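Local coordinates for hypothetical protein (Pseudomonas aeruginosa, PDB 2IGS) that is of unknown function but belongs to the DUF3218 family of the lysozyme clan and folds as a mainly helical domain with a small antiparallel sheet, at residues F[99-104]-F[168-173]; F[146-151]-F[192-197]; F[152-157]-F[208-213]. One frame throughout, in Å; residues are numbered along the deposited sequence.

Contact 1: F[99-104]-F[168-173]; sequences LTSMAQ and TLPEDI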
loop_
_atom_site.group_PDB
_atom_site.type_symbol
_atom_site.label_atom_id
_atom_site.label_comp_id
_atom_site.label_asym_id
_atom_site.label_seq_id
_atom_site.Cartn_x
_atom_site.Cartn_y
_atom_site.Cartn_z
ATOM N N LEU F 99 44.781 15.116 -5.105
ATOM C CA LEU F 99 44.470 14.563 -6.401
ATOM C C LEU F 99 44.009 13.118 -6.286
ATOM O O LEU F 99 42.993 12.741 -6.879
ATOM C CB LEU F 99 45.667 14.677 -7.324
ATOM C CG LEU F 99 46.023 16.097 -7.766
ATOM C CD1 LEU F 99 47.233 16.061 -8.661
ATOM C CD2 LEU F 99 44.829 16.768 -8.466
ATOM N N THR F 100 44.764 12.338 -5.506
ATOM C CA THR F 100 44.442 10.946 -5.196
ATOM C C THR F 100 43.055 10.824 -4.572
ATOM O O THR F 100 42.262 10.012 -5.020
ATOM C CB THR F 100 45.505 10.310 -4.264
ATOM O OG1 THR F 100 46.789 10.323 -4.906
ATOM C CG2 THR F 100 45.172 8.883 -3.955
ATOM N N SER F 101 42.765 11.648 -3.564
ATOM C CA SER F 101 41.553 11.503 -2.762
ATOM C C SER F 101 40.305 11.855 -3.567
ATOM O O SER F 101 39.310 11.130 -3.513
ATOM C CB SER F 101 41.644 12.310 -1.448
ATOM O OG SER F 101 40.749 13.422 -1.395
HETATM N N MSE F 102 40.366 12.945 -4.336
HETATM C CA MSE F 102 39.283 13.289 -5.246
HETATM C C MSE F 102 38.969 12.208 -6.256
HETATM O O MSE F 102 37.804 11.993 -6.560
HETATM C CB MSE F 102 39.569 14.579 -5.989
HETATM C CG MSE F 102 39.273 15.804 -5.184
HETATM SE SE MSE F 102 38.863 17.335 -6.275
HETATM C CE MSE F 102 40.009 17.018 -7.808
ATOM N N ALA F 103 39.995 11.534 -6.775
ATOM C CA ALA F 103 39.802 10.506 -7.788
ATOM C C ALA F 103 39.037 9.335 -7.185
ATOM O O ALA F 103 38.058 8.878 -7.753
ATOM C CB ALA F 103 41.149 10.046 -8.347
ATOM N N GLN F 104 39.487 8.885 -6.012
ATOM C CA GLN F 104 38.878 7.778 -5.281
ATOM C C GLN F 104 37.454 8.099 -4.829
ATOM O O GLN F 104 36.551 7.262 -4.973
ATOM C CB GLN F 104 39.758 7.363 -4.086
ATOM C CG GLN F 104 41.082 6.696 -4.501
ATOM C CD GLN F 104 42.109 6.572 -3.370
ATOM O OE1 GLN F 104 42.037 7.275 -2.352
ATOM N NE2 GLN F 104 43.087 5.678 -3.556
ATOM N N THR F 168 37.962 10.198 3.224
ATOM C CA THR F 168 39.303 10.339 2.641
ATOM C C THR F 168 39.537 11.805 2.203
ATOM O O THR F 168 38.929 12.295 1.235
ATOM C CB THR F 168 39.496 9.367 1.462
ATOM O OG1 THR F 168 39.096 8.059 1.869
ATOM C CG2 THR F 168 40.943 9.318 1.038
ATOM N N LEU F 169 40.424 12.483 2.928
ATOM C CA LEU F 169 40.581 13.931 2.840
ATOM C C LEU F 169 42.014 14.340 3.194
ATOM O O LEU F 169 42.559 13.852 4.194
ATOM C CB LEU F 169 39.589 14.569 3.811
ATOM C CG LEU F 169 38.957 15.940 3.590
ATOM C CD1 LEU F 169 38.532 16.191 2.160
ATOM C CD2 LEU F 169 37.766 16.046 4.525
ATOM N N PRO F 170 42.649 15.214 2.378
ATOM C CA PRO F 170 43.983 15.703 2.759
ATOM C C PRO F 170 43.962 16.394 4.119
ATOM O O PRO F 170 42.927 16.962 4.517
ATOM C CB PRO F 170 44.337 16.722 1.663
ATOM C CG PRO F 170 43.055 17.038 0.981
ATOM C CD PRO F 170 42.208 15.793 1.099
ATOM N N GLU F 171 45.102 16.321 4.809
ATOM C CA GLU F 171 45.314 16.863 6.155
ATOM C C GLU F 171 44.712 18.252 6.377
ATOM O O GLU F 171 43.955 18.464 7.331
ATOM C CB GLU F 171 46.816 16.911 6.477
ATOM C CG GLU F 171 47.449 15.557 6.783
ATOM C CD GLU F 171 48.975 15.613 6.916
ATOM O OE1 GLU F 171 49.505 16.616 7.446
ATOM O OE2 GLU F 171 49.639 14.641 6.491
ATOM N N ASP F 172 45.056 19.185 5.493
ATOM C CA ASP F 172 44.736 20.618 5.679
ATOM C C ASP F 172 43.236 20.943 5.633
ATOM O O ASP F 172 42.770 21.828 6.346
ATOM C CB ASP F 172 45.503 21.483 4.679
ATOM C CG ASP F 172 46.991 21.567 4.996
ATOM O OD1 ASP F 172 47.775 21.870 4.072
ATOM O OD2 ASP F 172 47.380 21.341 6.166
ATOM N N ILE F 173 42.498 20.215 4.798
ATOM C CA ILE F 173 41.036 20.308 4.752
ATOM C C ILE F 173 40.410 19.661 5.988
ATOM O O ILE F 173 39.492 20.211 6.603
ATOM C CB ILE F 173 40.457 19.715 3.430
ATOM C CG1 ILE F 173 41.203 20.288 2.216
ATOM C CG2 ILE F 173 38.960 20.015 3.318
ATOM C CD1 ILE F 173 40.649 19.859 0.878
#
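The turn leading into helix 171-177 lies across the flank of the long helix 87-113, where Ser101 meets Thr168 and Pro170. An inter-helix segment thus packs on a helix, with Pro170 at the N-cap position, directly before the short helix starts. The footing is small: the two segments bury 144 Å² in all, most of it on Ser101 and Thr168. Their CA atoms are the nearest pair across the segments, 6.0 Å apart, which places the helix backbone close to the turn. Ser101 carries most of the contact with a very short side chain. Its OG sits 3.4 Å from Thr168 O, a long, weak polar contact. The same oxygen also accepts from Asn105 ND2, one helical turn further along helix 87-113, so the carbonyl has a second partner in Asn105. With chi1 at 112°, OG nearly eclipses the carbonyl carbon of its own residue, a torsion away from any staggered position. OG also approaches the proline ring, 3.7 Å from Pro170 CD. Beside the polar pair runs an apolar one, in which Ser101 CB packs on the Thr168 methyl CG2 at 4.0 Å. Thr168 keeps this methyl anti to its backbone nitrogen, turning it toward the helix. Further out, Asp172 forms a salt bridge with Arg89, a second tie to helix 87-113, while Leu169 turns the other way and packs on Ala212 of helix 203-216. Gln104 closes the more exposed margin: its extended side chain crosses that of Thr168 at about a right angle and brings OE1 to 4.1 Å from Thr168 CG2.

Contact 2: F[146-151]-F[192-197]; sequences SGLLVS and DVFNTI
Leu148 divides its two methyl groups among three side chains of helix 190-200. CD1 presses on the Phe194 ring obliquely, 3.5 Å from Phe194 CD2, and also touches Phe194 CG, CB and CE2. The other methyl reaches Val193 CG1 at 4.1 Å and meets Ile197 CD1 tip to tip at the same separation. In this placement chi2 of Leu148 is 0°, which eclipses CD1 with CA. One turn beyond Val193, Ile197 sends CG2 toward Val150, 4.2 Å from Val150 CG2, while its CG1 branch carries CD1 back to Leu148. The motif is a helix laid along a strand as a layer over the antiparallel sheet: strand 148-150 and segment 192-197 run almost parallel, 8° apart, with their axes approaching to 10.3 Å. Along this line Leu148 spans Val193 to Ile197, and Val150 meets Ile197 only among the residues of segment 192-197. Val132 on the neighbouring strand extends the same surface, touching Val150, Phe194 and Ile197, and Leu156 packs on both Val150 and Ile197.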
loop_
_atom_site.group_PDB
_atom_site.type_symbol
_atom_site.label_atom_id
_atom_site.label_comp_id
_atom_site.label_asym_id
_atom_site.label_seq_id
_atom_site.Cartn_x
_atom_site.Cartn_y
_atom_site.Cartn_z
ATOM N N SER F 146 20.674 24.370 14.766
ATOM C CA SER F 146 21.391 24.431 13.491
ATOM C C SER F 146 22.893 24.644 13.646
ATOM O O SER F 146 23.359 25.224 14.639
ATOM C CB SER F 146 20.840 25.557 12.601
ATOM O OG SER F 146 19.495 25.303 12.241
ATOM N N GLY F 147 23.643 24.180 12.649
ATOM C CA GLY F 147 25.078 24.389 12.583
ATOM C C GLY F 147 25.481 24.778 11.183
ATOM O O GLY F 147 24.741 25.455 10.488
ATOM N N LEU F 148 26.653 24.320 10.767
ATOM C CA LEU F 148 27.242 24.688 9.493
ATOM C C LEU F 148 26.763 23.819 8.339
ATOM O O LEU F 148 26.827 22.584 8.392
ATOM C CB LEU F 148 28.767 24.540 9.595
ATOM C CG LEU F 148 29.684 25.700 9.988
ATOM C CD1 LEU F 148 28.912 26.960 10.249
ATOM C CD2 LEU F 148 30.612 25.324 11.142
ATOM N N LEU F 149 26.337 24.482 7.273
ATOM C CA LEU F 149 26.080 23.831 6.005
ATOM C C LEU F 149 27.024 24.382 4.918
ATOM O O LEU F 149 26.913 25.539 4.492
ATOM C CB LEU F 149 24.602 23.975 5.610
ATOM C CG LEU F 149 24.179 23.251 4.333
ATOM C CD1 LEU F 149 24.411 21.711 4.448
ATOM C CD2 LEU F 149 22.718 23.592 4.038
ATOM N N VAL F 150 27.930 23.528 4.446
ATOM C CA VAL F 150 29.035 23.990 3.631
ATOM C C VAL F 150 28.940 23.417 2.221
ATOM O O VAL F 150 28.597 22.239 2.035
ATOM C CB VAL F 150 30.385 23.612 4.355
ATOM C CG1 VAL F 150 31.585 23.764 3.457
ATOM C CG2 VAL F 150 30.545 24.429 5.611
ATOM N N SER F 151 29.217 24.245 1.221
ATOM C CA SER F 151 29.216 23.799 -0.173
ATOM C C SER F 151 27.871 23.179 -0.574
ATOM O O SER F 151 26.811 23.568 -0.085
ATOM C CB SER F 151 30.361 22.792 -0.414
ATOM O OG SER F 151 30.549 22.536 -1.793
ATOM N N ASP F 192 33.955 32.059 15.173
ATOM C CA ASP F 192 35.327 31.800 14.758
ATOM C C ASP F 192 35.416 30.653 13.738
ATOM O O ASP F 192 36.088 30.806 12.724
ATOM C CB ASP F 192 36.216 31.521 15.971
ATOM C CG ASP F 192 36.639 32.802 16.715
ATOM O OD1 ASP F 192 36.277 33.937 16.307
ATOM O OD2 ASP F 192 37.353 32.664 17.738
ATOM N N VAL F 193 34.751 29.524 14.012
ATOM C CA VAL F 193 34.820 28.325 13.142
ATOM C C VAL F 193 34.098 28.555 11.817
ATOM O O VAL F 193 34.629 28.237 10.758
ATOM C CB VAL F 193 34.313 26.999 13.860
ATOM C CG1 VAL F 193 34.249 25.807 12.887
ATOM C CG2 VAL F 193 35.231 26.625 15.014
ATOM N N PHE F 194 32.913 29.145 11.890
ATOM C CA PHE F 194 32.154 29.562 10.719
ATOM C C PHE F 194 33.056 30.359 9.763
ATOM O O PHE F 194 33.104 30.100 8.552
ATOM C CB PHE F 194 30.951 30.417 11.167
ATOM C CG PHE F 194 29.991 30.780 10.058
ATOM C CD1 PHE F 194 30.401 31.540 8.968
ATOM C CD2 PHE F 194 28.657 30.407 10.139
ATOM C CE1 PHE F 194 29.509 31.881 7.964
ATOM C CE2 PHE F 194 27.750 30.763 9.149
ATOM C CZ PHE F 194 28.182 31.501 8.058
ATOM N N ASN F 195 33.791 31.306 10.326
ATOM C CA ASN F 195 34.575 32.232 9.514
ATOM C C ASN F 195 35.973 31.822 9.069
ATOM O O ASN F 195 36.414 32.229 7.987
ATOM C CB ASN F 195 34.483 33.638 10.077
ATOM C CG ASN F 195 33.115 34.221 9.804
ATOM O OD1 ASN F 195 32.737 34.366 8.643
ATOM N ND2 ASN F 195 32.326 34.450 10.853
ATOM N N THR F 196 36.607 30.971 9.873
ATOM C CA THR F 196 37.792 30.199 9.482
ATOM C C THR F 196 37.532 29.341 8.238
ATOM O O THR F 196 38.340 29.325 7.298
ATOM C CB THR F 196 38.238 29.222 10.610
ATOM O OG1 THR F 196 38.501 29.969 11.786
ATOM C CG2 THR F 196 39.523 28.512 10.238
ATOM N N ILE F 197 36.427 28.613 8.264
ATOM C CA ILE F 197 36.075 27.682 7.191
ATOM C C ILE F 197 35.759 28.479 5.939
ATOM O O ILE F 197 36.297 28.207 4.869
ATOM C CB ILE F 197 34.895 26.728 7.580
ATOM C CG1 ILE F 197 35.348 25.754 8.698
ATOM C CG2 ILE F 197 34.401 25.967 6.340
ATOM C CD1 ILE F 197 34.233 24.821 9.223
#

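Contact 3: F[152-157]-F[208-213]; sequences YGVNLR and TLLLAY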
loop_
_atom_site.group_PDB
_atom_site.type_symbol
_atom_site.label_atom_id
_atom_site.label_comp_id
_atom_site.label_asym_id
_atom_site.label_seq_id
_atom_site.Cartn_x
_atom_site.Cartn_y
_atom_site.Cartn_z
ATOM N N TYR F 152 27.918 22.211 -1.478
ATOM C CA TYR F 152 26.702 21.663 -2.067
ATOM C C TYR F 152 26.117 20.513 -1.245
ATOM O O TYR F 152 25.979 19.377 -1.719
ATOM C CB TYR F 152 26.965 21.261 -3.516
ATOM C CG TYR F 152 27.351 22.430 -4.423
ATOM C CD1 TYR F 152 26.638 23.635 -4.387
ATOM C CD2 TYR F 152 28.393 22.312 -5.352
ATOM C CE1 TYR F 152 26.960 24.675 -5.216
ATOM C CE2 TYR F 152 28.712 23.360 -6.194
ATOM C CZ TYR F 152 28.002 24.541 -6.112
ATOM O OH TYR F 152 28.306 25.587 -6.962
ATOM N N GLY F 153 25.770 20.814 -0.000
ATOM C CA GLY F 153 25.232 19.791 0.898
ATOM C C GLY F 153 26.131 19.149 1.939
ATOM O O GLY F 153 25.697 18.179 2.594
ATOM N N VAL F 154 27.356 19.666 2.137
ATOM C CA VAL F 154 28.200 19.180 3.266
ATOM C C VAL F 154 27.689 19.689 4.628
ATOM O O VAL F 154 28.059 20.757 5.109
ATOM C CB VAL F 154 29.734 19.450 3.096
ATOM C CG1 VAL F 154 30.550 18.689 4.175
ATOM C CG2 VAL F 154 30.190 19.053 1.731
ATOM N N ASN F 155 26.863 18.873 5.256
ATOM C CA ASN F 155 26.216 19.211 6.503
ATOM C C ASN F 155 27.083 18.814 7.688
ATOM O O ASN F 155 27.059 17.664 8.158
ATOM C CB ASN F 155 24.849 18.520 6.570
ATOM C CG ASN F 155 23.908 19.176 7.587
ATOM O OD1 ASN F 155 24.331 19.626 8.661
ATOM N ND2 ASN F 155 22.630 19.232 7.249
ATOM N N LEU F 156 27.842 19.783 8.180
ATOM C CA LEU F 156 28.818 19.521 9.213
ATOM C C LEU F 156 28.154 19.279 10.580
ATOM O O LEU F 156 28.669 18.507 11.379
ATOM C CB LEU F 156 29.854 20.665 9.264
ATOM C CG LEU F 156 30.787 20.892 8.068
ATOM C CD1 LEU F 156 31.737 22.054 8.372
ATOM C CD2 LEU F 156 31.581 19.646 7.728
ATOM N N ARG F 157 27.019 19.937 10.814
ATOM C CA ARG F 157 26.239 19.854 12.050
ATOM C C ARG F 157 25.760 18.441 12.307
ATOM O O ARG F 157 25.696 17.956 13.433
ATOM C CB ARG F 157 25.009 20.758 11.944
ATOM C CG ARG F 157 23.985 20.614 13.080
ATOM C CD ARG F 157 24.540 21.143 14.390
ATOM N NE ARG F 157 23.604 20.984 15.498
ATOM C CZ ARG F 157 23.476 19.868 16.212
ATOM N NH1 ARG F 157 24.224 18.804 15.930
ATOM N NH2 ARG F 157 22.594 19.802 17.201
ATOM N N THR F 208 36.849 19.117 -3.206
ATOM C CA THR F 208 37.514 17.993 -2.512
ATOM C C THR F 208 36.698 17.530 -1.283
ATOM O O THR F 208 36.476 16.333 -1.096
ATOM C CB THR F 208 38.970 18.342 -2.093
ATOM O OG1 THR F 208 39.658 18.930 -3.198
ATOM C CG2 THR F 208 39.753 17.119 -1.635
ATOM N N LEU F 209 36.264 18.489 -0.465
ATOM C CA LEU F 209 35.466 18.227 0.718
ATOM C C LEU F 209 34.142 17.606 0.311
ATOM O O LEU F 209 33.714 16.604 0.927
ATOM C CB LEU F 209 35.218 19.533 1.505
ATOM C CG LEU F 209 34.286 19.537 2.733
ATOM C CD1 LEU F 209 34.917 18.725 3.880
ATOM C CD2 LEU F 209 33.944 20.972 3.220
ATOM N N LEU F 210 33.515 18.189 -0.725
ATOM C CA LEU F 210 32.210 17.746 -1.218
ATOM C C LEU F 210 32.206 16.259 -1.582
ATOM O O LEU F 210 31.306 15.520 -1.198
ATOM C CB LEU F 210 31.766 18.579 -2.436
ATOM C CG LEU F 210 30.408 18.227 -3.062
ATOM C CD1 LEU F 210 29.249 18.714 -2.173
ATOM C CD2 LEU F 210 30.268 18.804 -4.465
ATOM N N LEU F 211 33.210 15.853 -2.342
ATOM C CA LEU F 211 33.344 14.476 -2.787
ATOM C C LEU F 211 33.706 13.535 -1.638
ATOM O O LEU F 211 33.231 12.418 -1.600
ATOM C CB LEU F 211 34.403 14.395 -3.899
ATOM C CG LEU F 211 34.044 15.119 -5.199
ATOM C CD1 LEU F 211 35.176 15.042 -6.208
ATOM C CD2 LEU F 211 32.728 14.595 -5.779
ATOM N N ALA F 212 34.538 13.988 -0.704
ATOM C CA ALA F 212 34.885 13.161 0.456
ATOM C C ALA F 212 33.665 12.780 1.298
ATOM O O ALA F 212 33.473 11.615 1.655
ATOM C CB ALA F 212 35.928 13.882 1.335
ATOM N N TYR F 213 32.887 13.798 1.644
ATOM C CA TYR F 213 31.630 13.692 2.372
ATOM C C TYR F 213 30.658 12.779 1.637
ATOM O O TYR F 213 30.228 11.760 2.173
ATOM C CB TYR F 213 31.050 15.094 2.507
ATOM C CG TYR F 213 29.688 15.174 3.163
ATOM C CD1 TYR F 213 29.561 15.159 4.548
ATOM C CD2 TYR F 213 28.529 15.343 2.396
ATOM C CE1 TYR F 213 28.314 15.239 5.165
ATOM C CE2 TYR F 213 27.260 15.434 3.008
ATOM C CZ TYR F 213 27.166 15.379 4.389
ATOM O OH TYR F 213 25.941 15.464 5.020
#
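Val154 lies over the ring of Tyr213, and the two side chains run past each other in opposite directions. The valine CA is 3.9 Å from the ring centroid and only 13° off the normal, which defines a CH-pi contact over the face. Val154 CG1 covers the same ring nearer its root, 3.7 Å from Tyr213 CD1, and touches Leu209 CG as well. The second methyl, CG2, turns to Leu210, where it approaches the helix backbone at Leu210 CA, 3.8 Å away. With CG anti to the backbone nitrogen (chi1 176°), the Tyr213 ring lies along segment 152-157 and brings OH to 3.6 Å from Asn155 CB. Gly153 O is close to the ring as well, 3.2 Å from Tyr213 CE2, in an oblique approach. Gly153, whose backbone angles (phi 101°) suit glycine, turns the chain between strands 148-150 and 154-155, a beta-hairpin of the small sheet. At the start of the segment, Leu210 CD1 packs against Tyr152 CB at 3.7 Å, while Leu210 CD2 sits at the edge of the Tyr152 ring, near its plane. The polar ends of Tyr152 and Asn155 find partners away from the helix: Tyr152 OH bonds to Val127 O, and Asn155 ND2 to Ser139 OG of the second subunit. The hairpin and helix 203-216 are therefore joined mainly by apolar packing of Val154 and Tyr152 on Leu209 and Leu210, and by CH-pi contact over the Tyr213 ring, while the hydrogen-bonding groups tie the hairpin to a loop and to the neighbouring chain.

How the contacts relate
Contacts 2 and 3 are buried, and contact 1, with an exposed Gln104, is only partly so. Contacts 2 and 3 share the sheet: strands 148-150 and 154-155 are neighbours, joined by a probable Leu148 O to Leu156 N hydrogen bond, and each carries a helix of the successive pair 190-200 and 203-216. Contact 1 reaches helix 203-216 through Ile173 and Met102, which pack on Thr208. Its centre lies 12 Å from that of contact 3 but 20 Å from that of contact 2, which it does not touch. Chemistry follows place: aliphatic and aromatic groups dominate contacts 2 and 3, whereas contact 1 mixes a weak polar pair with methyl packing.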